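Local structure of myosin-4 (Saccharomyces cerevisiae, 3MMI) at residues A200-F205 / K214-T219; E245-I250 / Q273-L278. The protein is a type V myosin motor that carries ASH1 and other mRNAs to the yeast bud, and is represented here by its globular tail, the dilute domain. All blocks are in the same frame, centred on the assembly; numbering follows the deposited sequence.

Interaction 1. Residues A200-F205 / K214-T219; sequences AVLCKF and KIFNDT
L202 reaches across from helix 185-204 and makes all the contacts between the two segments. They are apolar, and no hydrogen bond or salt bridge joins 200-205 to 214-219. The two methyls of L202 have different partners. CD2 of L202 lies 3.6 Å from CE1 of F216 and also touches CZ. The methyl comes in obliquely to the ring. The other branch is looser: CD1 of L202 is 4.2 Å from CD1 of I215, methyl against methyl. On I215 the CG1 arm stands anti to the carbonyl carbon (chi1 -70°), and its terminal methyl makes the contact. The backbones stay well apart, with 9.2 Å between CA of L202 and CA of I215.

The F216 ring has neighbours besides the leucine. It meets the ring of W256 edge-to-face, and the ring of H212 packs against it with the two planes nearly perpendicular. I215 also touches F198 of helix 185-204 and Y153 of helix 132-168.

Polar bonds run within helix 209-234. OG1 of T219 lies 2.7 Å from O of I215 and donates to it from above the carbonyl plane. The backbone N of T219 reaches the same oxygen from the opposite face, so two donors of one residue grip a single carbonyl. One turn apart, K214 NZ and D218 OD2 form a salt bridge of 2.6 Å on the syn side of the carboxylate. Y153 OH also bonds to D218 OD2, and K214 NZ bonds to the backbone O of D352.

The arrangement is a buried apolar contact between consecutive helices joined by a short connection, in the all-helical globular tail of a type V myosin.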
loop_
_atom_site.group_PDB
_atom_site.type_symbol
_atom_site.label_atom_id
_atom_site.label_comp_id
_atom_site.label_asym_id
_atom_site.label_seq_id
_atom_site.Cartn_x
_atom_site.Cartn_y
_atom_site.Cartn_z
ATOM N N ALA A 200 -8.243 13.619 6.418
ATOM C CA ALA A 200 -8.485 14.220 7.791
ATOM C C ALA A 200 -8.037 13.330 8.902
ATOM O O ALA A 200 -7.492 13.801 9.877
ATOM C CB ALA A 200 -10.003 14.555 7.982
ATOM N N VAL A 201 -8.395 12.040 8.815
ATOM C CA VAL A 201 -8.015 11.054 9.817
ATOM C C VAL A 201 -6.476 10.958 9.883
ATOM O O VAL A 201 -5.886 11.068 10.917
ATOM C CB VAL A 201 -8.581 9.736 9.462
ATOM C CG1 VAL A 201 -8.089 8.695 10.477
ATOM C CG2 VAL A 201 -10.114 9.782 9.374
ATOM N N LEU A 202 -5.823 10.894 8.721
ATOM C CA LEU A 202 -4.359 10.911 8.709
ATOM C C LEU A 202 -3.817 12.115 9.535
ATOM O O LEU A 202 -2.940 11.945 10.414
ATOM C CB LEU A 202 -3.853 10.960 7.269
ATOM C CG LEU A 202 -3.432 9.675 6.555
ATOM C CD1 LEU A 202 -3.733 8.432 7.227
ATOM C CD2 LEU A 202 -3.945 9.732 5.062
ATOM N N CYS A 203 -4.349 13.320 9.270
ATOM C CA CYS A 203 -3.989 14.530 10.125
ATOM C C CYS A 203 -4.493 14.423 11.569
ATOM O O CYS A 203 -3.766 14.760 12.459
ATOM C CB CYS A 203 -4.500 15.828 9.574
ATOM S SG CYS A 203 -4.072 16.197 7.834
ATOM N N LYS A 204 -5.695 13.896 11.780
ATOM C CA LYS A 204 -6.270 13.737 13.129
ATOM C C LYS A 204 -5.325 12.916 13.980
ATOM O O LYS A 204 -4.827 13.416 15.034
ATOM C CB LYS A 204 -7.669 13.053 13.062
ATOM C CG LYS A 204 -8.392 12.963 14.428
ATOM N N PHE A 205 -5.001 11.704 13.503
ATOM C CA PHE A 205 -4.166 10.780 14.273
ATOM C C PHE A 205 -2.673 11.074 14.149
ATOM O O PHE A 205 -1.845 10.237 14.441
ATOM C CB PHE A 205 -4.544 9.319 13.983
ATOM C CG PHE A 205 -5.895 8.957 14.440
ATOM C CD1 PHE A 205 -6.381 9.403 15.673
ATOM C CD2 PHE A 205 -6.713 8.140 13.673
ATOM C CE1 PHE A 205 -7.671 9.042 16.088
ATOM C CE2 PHE A 205 -7.998 7.791 14.114
ATOM C CZ PHE A 205 -8.467 8.241 15.314
ATOM N N LYS A 214 3.477 8.927 1.614
ATOM C CA LYS A 214 3.657 7.498 1.209
ATOM C C LYS A 214 2.292 6.766 1.125
ATOM O O LYS A 214 2.023 6.029 0.179
ATOM C CB LYS A 214 4.692 6.775 2.118
ATOM C CG LYS A 214 4.680 5.353 1.996
ATOM C CD LYS A 214 5.894 4.665 2.596
ATOM C CE LYS A 214 6.346 3.530 1.661
ATOM N NZ LYS A 214 5.365 2.532 1.528
ATOM N N ILE A 215 1.464 6.931 2.164
ATOM C CA ILE A 215 0.125 6.299 2.198
ATOM C C ILE A 215 -0.680 6.655 0.914
ATOM O O ILE A 215 -1.362 5.794 0.321
ATOM C CB ILE A 215 -0.653 6.610 3.477
ATOM C CG1 ILE A 215 -0.021 5.902 4.678
ATOM C CG2 ILE A 215 -2.127 6.064 3.302
ATOM C CD1 ILE A 215 -0.318 6.345 5.964
ATOM N N PHE A 216 -0.577 7.892 0.471
ATOM C CA PHE A 216 -1.329 8.285 -0.689
ATOM C C PHE A 216 -0.749 7.659 -1.994
ATOM O O PHE A 216 -1.497 7.322 -2.887
ATOM C CB PHE A 216 -1.381 9.827 -0.861
ATOM C CG PHE A 216 -2.384 10.555 0.092
ATOM C CD1 PHE A 216 -3.455 9.882 0.729
ATOM C CD2 PHE A 216 -2.248 11.915 0.319
ATOM C CE1 PHE A 216 -4.373 10.573 1.576
ATOM C CE2 PHE A 216 -3.154 12.607 1.184
ATOM C CZ PHE A 216 -4.211 11.913 1.798
ATOM N N ASN A 217 0.599 7.628 -2.125
ATOM C CA ASN A 217 1.258 6.845 -3.188
ATOM C C ASN A 217 0.848 5.358 -3.155
ATOM O O ASN A 217 0.530 4.822 -4.198
ATOM C CB ASN A 217 2.818 6.967 -3.157
ATOM C CG ASN A 217 3.310 8.378 -3.573
ATOM O OD1 ASN A 217 4.021 9.063 -2.824
ATOM N ND2 ASN A 217 2.867 8.837 -4.719
ATOM N N ASP A 218 0.856 4.721 -1.977
ATOM C CA ASP A 218 0.522 3.319 -1.966
ATOM C C ASP A 218 -0.941 3.064 -2.315
ATOM O O ASP A 218 -1.329 2.000 -2.788
ATOM C CB ASP A 218 0.910 2.669 -0.635
ATOM C CG ASP A 218 2.423 2.600 -0.433
ATOM O OD1 ASP A 218 3.158 2.795 -1.435
ATOM O OD2 ASP A 218 2.872 2.405 0.717
ATOM N N THR A 219 -1.766 4.027 -1.932
ATOM C CA THR A 219 -3.184 3.993 -2.217
ATOM C C THR A 219 -3.406 3.945 -3.720
ATOM O O THR A 219 -4.181 3.130 -4.225
ATOM C CB THR A 219 -3.914 5.207 -1.569
ATOM O OG1 THR A 219 -3.937 5.005 -0.145
ATOM C CG2 THR A 219 -5.401 5.272 -2.030
#

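Interaction 2. Residues E245-I250 / Q273-L278; sequences EVDRNI and QAVKIL
V246 and V275 form the close part of this contact between helices 240-257 and 269-279. CG1 of V246 lies 3.5 Å from CG1 of V275, and the same V275 methyl is 3.9 Å from CB of V246. CG1 of V246 is anti to its own backbone N (chi1 176°), which sends this branch toward the other helix. Both valines are buried. L175 packs on V246 from a loop, and I250, one turn on, continues the apolar side by touching I271 and I272 of helix 269-279. The axes of the two short segments run roughly antiparallel, at 147°, and approach to 9.7 Å.

V275 uses its two methyls differently. CG1 faces the valine, while CG2 lies 3.9 Å from OD1 of D247, so this branch borders the polar side of the contact. CA of D247 and CA of V275 are the nearest pair across the segments, at 6.7 Å.

The other side is loose and more open to solvent. K276 is exposed, and its long chain runs extended before bending at the last torsion. This brings NZ to 3.9 Å from OD2 of D247. The salt bridge is therefore long, and no hydrogen bond crosses between the segments. The side chains of D247 and K276 meet at about a right angle. OD2 of D247 has a stronger partner in NE2 of Q279, which hydrogen-bonds to it and also to O of V275. E251 brings a like charge close to OD1 of D247, which may raise the proton affinity of one of the carboxylates.

The chemistry implies that close valine packing carries the buried side. At the margin, Q279 holds the carboxylate by a hydrogen bond, and K276 probably adds a modest electrostatic attraction.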
loop_
_atom_site.group_PDB
_atom_site.type_symbol
_atom_site.label_atom_id
_atom_site.label_comp_id
_atom_site.label_asym_id
_atom_site.label_seq_id
_atom_site.Cartn_x
_atom_site.Cartn_y
_atom_site.Cartn_z
ATOM N N GLU A 245 -11.542 7.043 -23.073
ATOM C CA GLU A 245 -12.462 7.333 -21.976
ATOM C C GLU A 245 -11.945 6.932 -20.567
ATOM O O GLU A 245 -12.110 7.724 -19.630
ATOM C CB GLU A 245 -13.821 6.689 -22.239
ATOM C CG GLU A 245 -14.480 7.220 -23.542
ATOM C CD GLU A 245 -14.759 8.789 -23.509
ATOM O OE1 GLU A 245 -15.125 9.378 -22.514
ATOM O OE2 GLU A 245 -14.550 9.515 -24.484
ATOM N N VAL A 246 -11.305 5.766 -20.424
ATOM C CA VAL A 246 -10.653 5.388 -19.162
ATOM C C VAL A 246 -9.555 6.368 -18.843
ATOM O O VAL A 246 -9.299 6.653 -17.682
ATOM C CB VAL A 246 -10.078 3.932 -19.281
ATOM C CG1 VAL A 246 -9.266 3.512 -17.989
ATOM C CG2 VAL A 246 -11.301 2.952 -19.704
ATOM N N ASP A 247 -8.834 6.812 -19.859
ATOM C CA ASP A 247 -7.745 7.769 -19.673
ATOM C C ASP A 247 -8.208 9.050 -18.976
ATOM O O ASP A 247 -7.636 9.447 -17.972
ATOM C CB ASP A 247 -7.146 8.237 -21.027
ATOM C CG ASP A 247 -5.634 8.159 -21.065
ATOM O OD1 ASP A 247 -5.004 7.896 -20.020
ATOM O OD2 ASP A 247 -5.041 8.187 -22.165
ATOM N N ARG A 248 -9.312 9.596 -19.472
ATOM C CA ARG A 248 -9.980 10.719 -18.840
ATOM C C ARG A 248 -10.459 10.402 -17.422
ATOM O O ARG A 248 -10.385 11.266 -16.547
ATOM C CB ARG A 248 -11.159 11.189 -19.697
ATOM C CG ARG A 248 -10.856 11.257 -21.184
ATOM N N ASN A 249 -10.956 9.188 -17.174
ATOM C CA ASN A 249 -11.479 8.916 -15.831
ATOM C C ASN A 249 -10.309 8.893 -14.922
ATOM O O ASN A 249 -10.409 9.348 -13.729
ATOM C CB ASN A 249 -12.286 7.609 -15.744
ATOM C CG ASN A 249 -13.586 7.691 -16.507
ATOM O OD1 ASN A 249 -14.199 6.665 -16.904
ATOM N ND2 ASN A 249 -14.098 8.864 -16.622
ATOM N N ILE A 250 -9.190 8.373 -15.428
ATOM C CA ILE A 250 -8.011 8.245 -14.587
ATOM C C ILE A 250 -7.512 9.652 -14.197
ATOM O O ILE A 250 -7.198 9.986 -13.058
ATOM C CB ILE A 250 -6.877 7.395 -15.291
ATOM C CG1 ILE A 250 -7.236 5.874 -15.250
ATOM C CG2 ILE A 250 -5.560 7.617 -14.615
ATOM C CD1 ILE A 250 -6.270 5.064 -15.998
ATOM N N GLN A 273 -0.286 2.464 -18.987
ATOM C CA GLN A 273 0.210 1.859 -20.215
ATOM C C GLN A 273 -0.799 0.988 -20.959
ATOM O O GLN A 273 -0.795 0.998 -22.145
ATOM C CB GLN A 273 1.497 1.086 -20.008
ATOM C CG GLN A 273 2.588 1.829 -19.341
ATOM C CD GLN A 273 3.467 2.542 -20.264
ATOM O OE1 GLN A 273 3.058 3.071 -21.286
ATOM N NE2 GLN A 273 4.708 2.583 -19.908
ATOM N N ALA A 274 -1.673 0.294 -20.224
ATOM C CA ALA A 274 -2.668 -0.693 -20.827
ATOM C C ALA A 274 -3.626 0.162 -21.641
ATOM O O ALA A 274 -3.948 -0.131 -22.765
ATOM C CB ALA A 274 -3.437 -1.401 -19.688
ATOM N N VAL A 275 -4.105 1.271 -21.059
ATOM C CA VAL A 275 -5.065 2.010 -21.856
ATOM C C VAL A 275 -4.370 2.860 -22.931
ATOM O O VAL A 275 -4.974 3.168 -23.989
ATOM C CB VAL A 275 -6.070 2.876 -20.999
ATOM C CG1 VAL A 275 -6.833 1.957 -19.981
ATOM C CG2 VAL A 275 -5.371 4.036 -20.300
ATOM N N LYS A 276 -3.095 3.161 -22.790
ATOM C CA LYS A 276 -2.414 3.808 -23.882
ATOM C C LYS A 276 -2.198 2.842 -25.026
ATOM O O LYS A 276 -2.338 3.197 -26.146
ATOM C CB LYS A 276 -1.112 4.516 -23.467
ATOM C CG LYS A 276 -1.318 5.812 -22.699
ATOM C CD LYS A 276 -0.025 6.486 -22.330
ATOM C CE LYS A 276 -0.216 7.880 -21.760
ATOM N NZ LYS A 276 -1.190 8.696 -22.461
ATOM N N ILE A 277 -1.901 1.599 -24.704
ATOM C CA ILE A 277 -1.748 0.603 -25.743
ATOM C C ILE A 277 -2.998 0.552 -26.614
ATOM O O ILE A 277 -2.928 0.366 -27.806
ATOM C CB ILE A 277 -1.401 -0.785 -25.090
ATOM C CG1 ILE A 277 0.108 -0.787 -24.855
ATOM C CG2 ILE A 277 -1.810 -1.889 -25.994
ATOM C CD1 ILE A 277 0.512 -1.660 -23.852
ATOM N N LEU A 278 -4.153 0.712 -25.987
ATOM C CA LEU A 278 -5.393 0.565 -26.655
ATOM C C LEU A 278 -5.614 1.686 -27.685
ATOM O O LEU A 278 -6.390 1.550 -28.686
ATOM C CB LEU A 278 -6.523 0.568 -25.624
ATOM C CG LEU A 278 -6.764 -0.770 -24.914
ATOM C CD1 LEU A 278 -7.772 -0.544 -23.750
ATOM C CD2 LEU A 278 -7.193 -1.905 -25.884
#

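How the interactions relate
Interaction 1 comes first along the chain and closes before interaction 2 begins. Their centres are about 26 Å apart, and their nearest atoms about 11 Å, so they do not touch. Interaction 1 joins helices 185-204 and 209-234. Interaction 2 joins helices 240-257 and 269-279. Helix 240-257 directly follows helix 209-234, and through W256 it also borders interaction 1. Helix 209-234 also packs on segment 273-278, where its F228 and L231 touch A274. Interaction 1 lies nearer the chain centre, about 11 Å from it against about 22 Å. Both belong to the dilute region and show its successive helices packed into one tail.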